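L-asparaginase 1 (Escherichia coli, PDB 6NXC) hydrolyses L-asparagine to L-aspartate and ammonium, acting as a homotetrameric cytoplasmic enzyme that is allosterically activated by a second asparagine molecule. Local coordinates at residues 256-261 / 323-328; 330-335 / 344-349. The protein carries 1 engineered substitution. All coordinates share one frame; numbering follows the deposited sequence.

How the contacts relate
From the N terminus, contact 1 comes first: strand 256-261 is met by the early turns of helix 322-333, closing a loop of 61 residues that includes helix 271-282 and strand 286-291. Contact 2 opens only after contact 1 has closed; its eight intervening residues lead from the end of helix 322-333 into helix 339-346. The two are therefore in series, with helix 322-333 as the shared element, and together they tie the C-terminal parallel sheet to the last two helices of the chain. They lie about 11 Å apart, centre to centre. They also touch directly: Lys-328 of contact 1 reaches the backbone oxygens of Met-346 and Gln-348 in contact 2.

Contact 1 of 2, residues 256-261 / 323-328. With ASN (asparagine), chain O.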
ATOM      1  N   ALA B 256     -32.653 -13.208  12.127  1.00 21.37           N
ATOM      2  CA  ALA B 256     -31.325 -12.719  12.522  1.00 18.51           C
ATOM      3  C   ALA B 256     -31.192 -11.293  12.021  1.00 13.65           C
ATOM      4  O   ALA B 256     -31.889 -10.898  11.113  1.00 18.24           O
ATOM      5  CB  ALA B 256     -30.266 -13.642  11.977  1.00 17.67           C
ATOM      6  N   LEU B 257     -30.434 -10.539  12.751  1.00 17.04           N
ATOM      7  CA  LEU B 257     -30.092  -9.174  12.396  1.00 16.39           C
ATOM      8  C   LEU B 257     -28.561  -9.067  12.445  1.00 19.83           C
ATOM      9  O   LEU B 257     -27.958  -9.409  13.477  1.00 21.07           O
ATOM     10  CB  LEU B 257     -30.787  -8.471  13.549  0.70 24.35           C
ATOM     11  CG  LEU B 257     -31.562  -7.247  13.205  0.70 30.34           C
ATOM     12  CD1 LEU B 257     -32.504  -6.963  14.356  0.70 28.37           C
ATOM     13  CD2 LEU B 257     -30.492  -6.178  13.014  0.70 32.64           C
ATOM     14  N   ILE B 258     -27.969  -8.398  11.452  1.00 17.50           N
ATOM     15  CA  ILE B 258     -26.538  -8.014  11.395  1.00 16.19           C
ATOM     16  C   ILE B 258     -26.524  -6.520  11.589  1.00 15.53           C
ATOM     17  O   ILE B 258     -27.290  -5.830  10.900  1.00 18.95           O
ATOM     18  CB  ILE B 258     -25.916  -8.425  10.062  1.00 17.38           C
ATOM     19  CG1 ILE B 258     -25.937  -9.935   9.866  1.00 18.39           C
ATOM     20  CG2 ILE B 258     -24.533  -7.878   9.976  1.00 18.99           C
ATOM     21  CD1 ILE B 258     -25.433 -10.352   8.526  1.00 20.88           C
ATOM     22  N   LEU B 259     -25.802  -6.071  12.628  1.00 15.98           N
ATOM     23  CA  LEU B 259     -25.584  -4.655  12.902  1.00 16.97           C
ATOM     24  C   LEU B 259     -24.193  -4.307  12.351  1.00 15.59           C
ATOM     25  O   LEU B 259     -23.194  -4.877  12.785  1.00 17.81           O
ATOM     26  CB  LEU B 259     -25.548  -4.350  14.398  1.00 20.09           C
ATOM     27  CG  LEU B 259     -26.738  -4.807  15.205  1.00 20.09           C
ATOM     28  CD1 LEU B 259     -26.538  -4.427  16.655  1.00 23.11           C
ATOM     29  CD2 LEU B 259     -28.044  -4.286  14.679  1.00 25.03           C
ATOM     30  N   ARG B 260     -24.164  -3.401  11.412  1.00 14.07           N
ATOM     31  CA  ARG B 260     -22.882  -2.774  10.964  1.00 15.57           C
ATOM     32  C   ARG B 260     -22.596  -1.611  11.845  1.00 13.44           C
ATOM     33  O   ARG B 260     -23.016  -0.524  11.516  1.00 14.72           O
ATOM     34  CB  ARG B 260     -22.950  -2.411   9.497  1.00 16.17           C
ATOM     35  CG  ARG B 260     -23.261  -3.538   8.532  1.00 15.28           C
ATOM     36  CD  ARG B 260     -23.253  -3.201   7.044  1.00 19.53           C
ATOM     37  NE  ARG B 260     -22.019  -2.604   6.637  1.00 16.92           N
ATOM     38  CZ  ARG B 260     -21.807  -1.305   6.366  1.00 18.14           C
ATOM     39  NH1 ARG B 260     -22.809  -0.417   6.369  1.00 19.86           N
ATOM     40  NH2 ARG B 260     -20.576  -0.926   6.055  1.00 21.89           N
ATOM     41  N   SER B 261     -21.915  -1.826  12.951  1.00 15.63           N
ATOM     42  CA  SER B 261     -21.708  -0.757  13.961  1.00 17.33           C
ATOM     43  C   SER B 261     -20.435   0.012  13.698  1.00 16.41           C
ATOM     44  O   SER B 261     -19.603  -0.372  12.846  1.00 14.44           O
ATOM     45  CB  SER B 261     -21.560  -1.381  15.345  1.00 17.87           C
ATOM     46  OG  SER B 261     -22.717  -2.063  15.643  1.00 25.34           O
ATOM     47  N   GLU B 323     -20.143 -10.416   4.386  1.00 15.34           N
ATOM     48  CA  GLU B 323     -20.306 -11.564   3.464  1.00 15.49           C
ATOM     49  C   GLU B 323     -20.232 -12.863   4.277  1.00 15.82           C
ATOM     50  O   GLU B 323     -21.038 -13.767   4.037  1.00 15.01           O
ATOM     51  CB  GLU B 323     -19.235 -11.517   2.345  1.00 14.36           C
ATOM     52  CG  GLU B 323     -19.467 -10.332   1.446  1.00 18.39           C
ATOM     53  CD  GLU B 323     -18.717  -9.051   1.819  1.00 20.17           C
ATOM     54  OE1 GLU B 323     -18.429  -8.272   0.848  1.00 20.31           O
ATOM     55  OE2 GLU B 323     -18.435  -8.747   3.066  1.00 19.02           O
ATOM     56  N   ALA B 324     -19.206 -12.998   5.084  1.00 13.24           N
ATOM     57  CA  ALA B 324     -19.032 -14.227   5.854  1.00 16.31           C
ATOM     58  C   ALA B 324     -20.182 -14.364   6.881  1.00 14.94           C
ATOM     59  O   ALA B 324     -20.673 -15.483   7.172  1.00 15.62           O
ATOM     60  CB  ALA B 324     -17.693 -14.262   6.531  1.00 16.32           C
ATOM     61  N   THR B 325     -20.498 -13.276   7.584  1.00 13.87           N
ATOM     62  CA  THR B 325     -21.564 -13.308   8.627  1.00 15.54           C
ATOM     63  C   THR B 325     -22.962 -13.701   8.039  1.00 13.51           C
ATOM     64  O   THR B 325     -23.705 -14.560   8.610  1.00 15.37           O
ATOM     65  CB  THR B 325     -21.644 -11.947   9.342  1.00 14.00           C
ATOM     66  OG1 THR B 325     -20.328 -11.769   9.909  1.00 17.68           O
ATOM     67  CG2 THR B 325     -22.693 -11.974  10.425  1.00 15.01           C
ATOM     68  N   LEU B 326     -23.380 -13.084   6.932  1.00 15.72           N
ATOM     69  CA  LEU B 326     -24.621 -13.375   6.254  1.00 16.74           C
ATOM     70  C   LEU B 326     -24.651 -14.869   5.922  1.00 17.39           C
ATOM     71  O   LEU B 326     -25.706 -15.517   6.198  1.00 16.37           O
ATOM     72  CB  LEU B 326     -24.754 -12.485   5.006  1.00 17.77           C
ATOM     73  CG  LEU B 326     -26.087 -12.691   4.330  1.00 23.72           C
ATOM     74  CD1 LEU B 326     -27.201 -12.030   5.130  1.00 26.06           C
ATOM     75  CD2 LEU B 326     -26.115 -12.273   2.888  1.00 23.54           C
ATOM     76  N   THR B 327     -23.572 -15.377   5.253  1.00 16.47           N
ATOM     77  CA  THR B 327     -23.618 -16.745   4.747  1.00 14.75           C
ATOM     78  C   THR B 327     -23.555 -17.680   5.962  1.00 16.09           C
ATOM     79  O   THR B 327     -24.153 -18.692   5.907  1.00 14.71           O
ATOM     80  CB  THR B 327     -22.607 -16.960   3.636  1.00 13.86           C
ATOM     81  OG1 THR B 327     -21.342 -16.679   4.225  1.00 16.27           O
ATOM     82  CG2 THR B 327     -22.884 -16.050   2.484  1.00 16.84           C
ATOM     83  N   LYS B 328     -22.800 -17.353   7.031  1.00 14.21           N
ATOM     84  CA  LYS B 328     -22.661 -18.188   8.212  1.00 15.89           C
ATOM     85  C   LYS B 328     -24.047 -18.323   8.885  1.00 14.98           C
ATOM     86  O   LYS B 328     -24.398 -19.415   9.347  1.00 15.71           O
ATOM     87  CB  LYS B 328     -21.684 -17.567   9.204  1.00 16.31           C
ATOM     88  CG  LYS B 328     -21.158 -18.527  10.268  1.00 16.67           C
ATOM     89  CD  LYS B 328     -20.084 -17.860  11.105  1.00 16.12           C
ATOM     90  CE  LYS B 328     -19.553 -18.763  12.153  1.00 18.35           C
ATOM     91  NZ  LYS B 328     -18.485 -18.094  12.932  1.00 16.40           N
TER
HETATM   92  N   ASN O9102     -17.119  -4.464   7.160  1.00 21.20           N
HETATM   93  CA  ASN O9102     -17.329  -3.840   5.781  1.00 21.02           C
HETATM   94  C   ASN O9102     -18.836  -3.691   5.537  1.00 28.09           C
HETATM   95  O   ASN O9102     -19.532  -3.562   6.632  1.00 24.01           O
HETATM   96  CB  ASN O9102     -16.646  -4.693   4.701  1.00 22.86           C
HETATM   97  CG  ASN O9102     -17.276  -6.066   4.504  1.00 21.02           C
HETATM   98  OD1 ASN O9102     -17.862  -6.604   5.424  1.00 18.58           O
HETATM   99  ND2 ASN O9102     -17.276  -6.584   3.298  1.00 19.45           N
HETATM  100  OXT ASN O9102     -19.332  -3.715   4.308  1.00 25.02           O
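Strand 256-261 and helix segment 323-328 come closest at Ile-258 and Leu-326, whose CA atoms are 7.7 Å apart, and no hydrogen bond joins the two backbones directly. Ile-258 does the touching for the strand. Its CG1 lies beside the backbone N (chi1 -63°) and the chain is extended beyond it, which carries CD1 up to the helix. There CD1 meets the methyl CG2 of Thr-325 at 3.7 Å, the two side chains lying alongside one another and pointing opposite ways, and it also rests 4.2 Å from CB of Leu-326. Thr-325 thus meets the strand mainly through its methyl, while its hydroxyl is hydrogen-bonded to the backbone oxygen of Thr-321.

Near one end of this apolar patch a bound asparagine bridges the segments in the allosteric activator site. Arg-260, bent at chi3 (55°), turns the edge of its guanidinium to the ligand carboxylate, and both NE (2.7 Å) and NH2 (2.9 Å) donate to the same ligand oxygen O. Its NH1 is held by Thr-236, which helps fix the plane of the group. The ligand ND2 points to OE2 of Glu-323, at a separation of 2.5 Å that is too short to take at face value. A methionine in place of Arg-260 removes both donors and would probably leave the activator's carboxylate without its charged mate.

Strand 256-261 runs between parallel strands 232-236 and 286-291, and helix 322-333 packs over this sheet: Leu-290 touches both Ile-258 and Thr-325, and Leu-326 also reaches Ile-232. Leu-326 packs on Tyr-238 of the second subunit as well, while Thr-327 faces helix 114-124.

Contact 2 of 2, residues 330-335 / 344-349; sequences HYLLSQ and KAMSQN
Leu-332 and Met-346 are brought together by their torsions: CG of Leu-332 stands beside its backbone N (chi1 -73°) with CD1 extended beyond it, whereas Met-346 is bent at chi2 (-56°), which brings its sulfur in toward the other helix. The further bend at chi3 (-68°) turns the terminal methyl CE about that sulfur. CD1 of Leu-332 then lies 3.4 Å from SD of Met-346, a tight apolar approach in which the two side chains cross obliquely. The same leucine straddles the methyl of Ala-345, with CD1 at 3.8 Å and CD2 at 3.9 Å from the alanine CB. The forked end of Leu-332 thus takes up both Ala-345 and Met-346, and the small alanine lets the backbones come to 8.0 Å between the CA atoms of Leu-332 and Ala-345. No hydrogen bond crosses between 330-335 and 344-349, where the contact is apolar and buried; next to it, NZ of Lys-328 is hydrogen-bonded to O of Met-346.

Behind Leu-332, side chains turn back on the end of their own helix. OG of Ser-334 donates to the backbone O of His-330 at 2.6 Å, and NE2 of Gln-335 reaches the O of Tyr-331 at 2.8 Å, with that oxygen lying in the plane of the glutamine amide. With the amide so held, and also bonded to the backbone oxygen of Pro-226, CG of Gln-335 sits 3.8 Å above one face of the Tyr-331 ring, displaced toward the rim.

This is helix-to-helix packing away from the annotated sites, joining the C-terminal end of helix 322-333 to that of helix 339-346. Leu-332 also leans on Ile-342 of the latter, and Met-346 continues along the former to Leu-329 and Thr-325. Beside them, the rings of His-330 and Tyr-331 make edge-to-face contacts with Trp-88 of helix 85-98 and with His-225, respectively.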
ATOM      1  N   HIS B 330     -27.060 -17.981   7.380  1.00 17.38           N
ATOM      2  CA  HIS B 330     -27.819 -18.830   6.415  1.00 16.29           C
ATOM      3  C   HIS B 330     -27.486 -20.262   6.702  1.00 15.43           C
ATOM      4  O   HIS B 330     -28.427 -21.132   6.849  1.00 19.99           O
ATOM      5  CB  HIS B 330     -27.569 -18.535   4.954  1.00 16.07           C
ATOM      6  CG  HIS B 330     -28.406 -17.374   4.480  1.00 18.30           C
ATOM      7  ND1 HIS B 330     -29.672 -17.569   3.952  1.00 23.59           N
ATOM      8  CD2 HIS B 330     -28.150 -16.072   4.349  1.00 20.70           C
ATOM      9  CE1 HIS B 330     -30.151 -16.396   3.620  1.00 21.81           C
ATOM     10  NE2 HIS B 330     -29.238 -15.479   3.817  1.00 22.53           N
ATOM     11  N   TYR B 331     -26.181 -20.552   6.881  1.00 16.77           N
ATOM     12  CA  TYR B 331     -25.757 -21.937   7.117  1.00 14.57           C
ATOM     13  C   TYR B 331     -26.288 -22.462   8.466  1.00 17.48           C
ATOM     14  O   TYR B 331     -26.965 -23.491   8.497  1.00 16.65           O
ATOM     15  CB  TYR B 331     -24.215 -22.008   7.033  1.00 17.51           C
ATOM     16  CG  TYR B 331     -23.633 -23.235   7.669  1.00 16.82           C
ATOM     17  CD1 TYR B 331     -23.774 -24.468   7.097  1.00 19.72           C
ATOM     18  CD2 TYR B 331     -22.930 -23.150   8.838  1.00 19.31           C
ATOM     19  CE1 TYR B 331     -23.223 -25.609   7.655  1.00 22.43           C
ATOM     20  CE2 TYR B 331     -22.404 -24.268   9.438  1.00 25.49           C
ATOM     21  CZ  TYR B 331     -22.575 -25.513   8.858  1.00 23.78           C
ATOM     22  OH  TYR B 331     -22.036 -26.557   9.502  1.00 31.61           O
ATOM     23  N   LEU B 332     -26.071 -21.729   9.537  1.00 16.04           N
ATOM     24  CA  LEU B 332     -26.425 -22.232  10.875  1.00 14.40           C
ATOM     25  C   LEU B 332     -27.951 -22.273  11.040  1.00 18.26           C
ATOM     26  O   LEU B 332     -28.412 -23.294  11.625  1.00 19.76           O
ATOM     27  CB  LEU B 332     -25.785 -21.309  11.929  1.00 15.71           C
ATOM     28  CG  LEU B 332     -24.284 -21.453  12.085  1.00 14.93           C
ATOM     29  CD1 LEU B 332     -23.786 -20.314  12.935  1.00 16.00           C
ATOM     30  CD2 LEU B 332     -23.862 -22.809  12.673  1.00 16.12           C
ATOM     31  N   LEU B 333     -28.732 -21.297  10.545  1.00 16.66           N
ATOM     32  CA  LEU B 333     -30.215 -21.344  10.703  1.00 18.44           C
ATOM     33  C   LEU B 333     -30.770 -22.511   9.892  1.00 21.06           C
ATOM     34  O   LEU B 333     -31.867 -22.918  10.183  1.00 20.22           O
ATOM     35  CB  LEU B 333     -30.847 -20.060  10.178  1.00 17.31           C
ATOM     36  CG  LEU B 333     -30.524 -18.786  10.957  1.00 19.15           C
ATOM     37  CD1 LEU B 333     -30.951 -17.519  10.276  1.00 21.40           C
ATOM     38  CD2 LEU B 333     -31.205 -18.883  12.268  1.00 22.68           C
ATOM     39  N   SER B 334     -30.087 -22.931   8.843  1.00 18.19           N
ATOM     40  CA  SER B 334     -30.580 -24.030   7.957  1.00 19.64           C
ATOM     41  C   SER B 334     -30.214 -25.376   8.592  1.00 20.87           C
ATOM     42  O   SER B 334     -30.620 -26.405   7.978  1.00 22.99           O
ATOM     43  CB  SER B 334     -29.962 -23.914   6.555  1.00 16.89           C
ATOM     44  OG  SER B 334     -30.303 -22.670   5.953  1.00 17.37           O
ATOM     45  N   GLN B 335     -29.430 -25.414   9.672  1.00 23.14           N
ATOM     46  CA  GLN B 335     -28.938 -26.717  10.267  1.00 21.35           C
ATOM     47  C   GLN B 335     -29.876 -27.081  11.428  1.00 20.94           C
ATOM     48  O   GLN B 335     -30.807 -26.337  11.780  1.00 23.77           O
ATOM     49  CB  GLN B 335     -27.471 -26.724  10.727  1.00 21.12           C
ATOM     50  CG  GLN B 335     -26.345 -26.471   9.699  1.00 20.50           C
ATOM     51  CD  GLN B 335     -26.661 -26.963   8.293  1.00 24.49           C
ATOM     52  OE1 GLN B 335     -26.612 -28.181   8.109  1.00 20.50           O
ATOM     53  NE2 GLN B 335     -26.974 -26.066   7.292  1.00 19.42           N
ATOM     54  N   LYS B 344     -23.710 -19.323  19.957  1.00 27.63           N
ATOM     55  CA  LYS B 344     -22.338 -19.682  20.375  1.00 24.20           C
ATOM     56  C   LYS B 344     -21.468 -19.871  19.116  1.00 28.68           C
ATOM     57  O   LYS B 344     -20.296 -19.510  19.121  1.00 22.68           O
ATOM     58  CB  LYS B 344     -22.382 -20.955  21.237  1.00 31.41           C
ATOM     59  CG  LYS B 344     -21.092 -21.753  21.291  1.00 43.58           C
ATOM     60  CD  LYS B 344     -20.997 -22.689  22.515  1.00 49.69           C
ATOM     61  CE  LYS B 344     -19.602 -22.738  23.105  1.00 53.73           C
ATOM     62  NZ  LYS B 344     -19.474 -23.852  24.075  1.00 67.36           N
ATOM     63  N   ALA B 345     -22.001 -20.531  18.107  1.00 18.74           N
ATOM     64  CA  ALA B 345     -21.260 -20.929  16.895  1.00 19.76           C
ATOM     65  C   ALA B 345     -20.915 -19.655  16.104  1.00 19.71           C
ATOM     66  O   ALA B 345     -19.828 -19.651  15.437  1.00 21.86           O
ATOM     67  CB  ALA B 345     -22.086 -21.838  15.997  1.00 21.50           C
ATOM     68  N   MET B 346     -21.721 -18.625  16.216  1.00 21.40           N
ATOM     69  CA  MET B 346     -21.457 -17.412  15.414  1.00 22.22           C
ATOM     70  C   MET B 346     -20.126 -16.787  15.871  1.00 22.64           C
ATOM     71  O   MET B 346     -19.443 -16.228  15.033  1.00 23.72           O
ATOM     72  CB  MET B 346     -22.604 -16.392  15.504  1.00 22.55           C
ATOM     73  CG  MET B 346     -23.730 -16.731  14.611  1.00 23.57           C
ATOM     74  SD  MET B 346     -23.280 -16.928  12.871  1.00 23.81           S
ATOM     75  CE  MET B 346     -22.846 -15.230  12.471  1.00 20.88           C
ATOM     76  N   SER B 347     -19.673 -16.939  17.104  1.00 24.40           N
ATOM     77  CA  SER B 347     -18.356 -16.335  17.452  1.00 25.65           C
ATOM     78  C   SER B 347     -17.229 -17.380  17.441  1.00 24.67           C
ATOM     79  O   SER B 347     -16.123 -17.073  17.872  1.00 25.79           O
ATOM     80  CB  SER B 347     -18.443 -15.637  18.795  1.00 34.30           C
ATOM     81  OG  SER B 347     -18.787 -16.581  19.777  1.00 34.94           O
ATOM     82  N   GLN B 348     -17.456 -18.572  16.943  1.00 19.82           N
ATOM     83  CA  GLN B 348     -16.480 -19.687  16.881  1.00 20.70           C
ATOM     84  C   GLN B 348     -15.891 -19.697  15.468  1.00 18.61           C
ATOM     85  O   GLN B 348     -16.613 -19.293  14.480  1.00 19.61           O
ATOM     86  CB  GLN B 348     -17.115 -21.023  17.223  1.00 23.45           C
ATOM     87  CG  GLN B 348     -17.505 -21.265  18.674  1.00 34.41           C
ATOM     88  CD  GLN B 348     -18.072 -22.664  18.898  1.00 39.11           C
ATOM     89  OE1 GLN B 348     -17.960 -23.210  19.989  1.00 56.20           O
ATOM     90  NE2 GLN B 348     -18.687 -23.284  17.898  1.00 41.06           N
ATOM     91  N   ASN B 349     -14.615 -19.996  15.312  1.00 22.79           N
ATOM     92  CA  ASN B 349     -14.019 -20.085  13.964  1.00 21.79           C
ATOM     93  C   ASN B 349     -14.390 -21.430  13.368  1.00 21.57           C
ATOM     94  O   ASN B 349     -13.704 -22.432  13.682  1.00 20.43           O
ATOM     95  CB  ASN B 349     -12.500 -19.903  14.036  1.00 19.17           C
ATOM     96  CG  ASN B 349     -11.783 -20.082  12.726  1.00 23.41           C
ATOM     97  OD1 ASN B 349     -12.322 -19.650  11.695  1.00 22.06           O
ATOM     98  ND2 ASN B 349     -10.493 -20.413  12.786  1.00 22.37           N
TER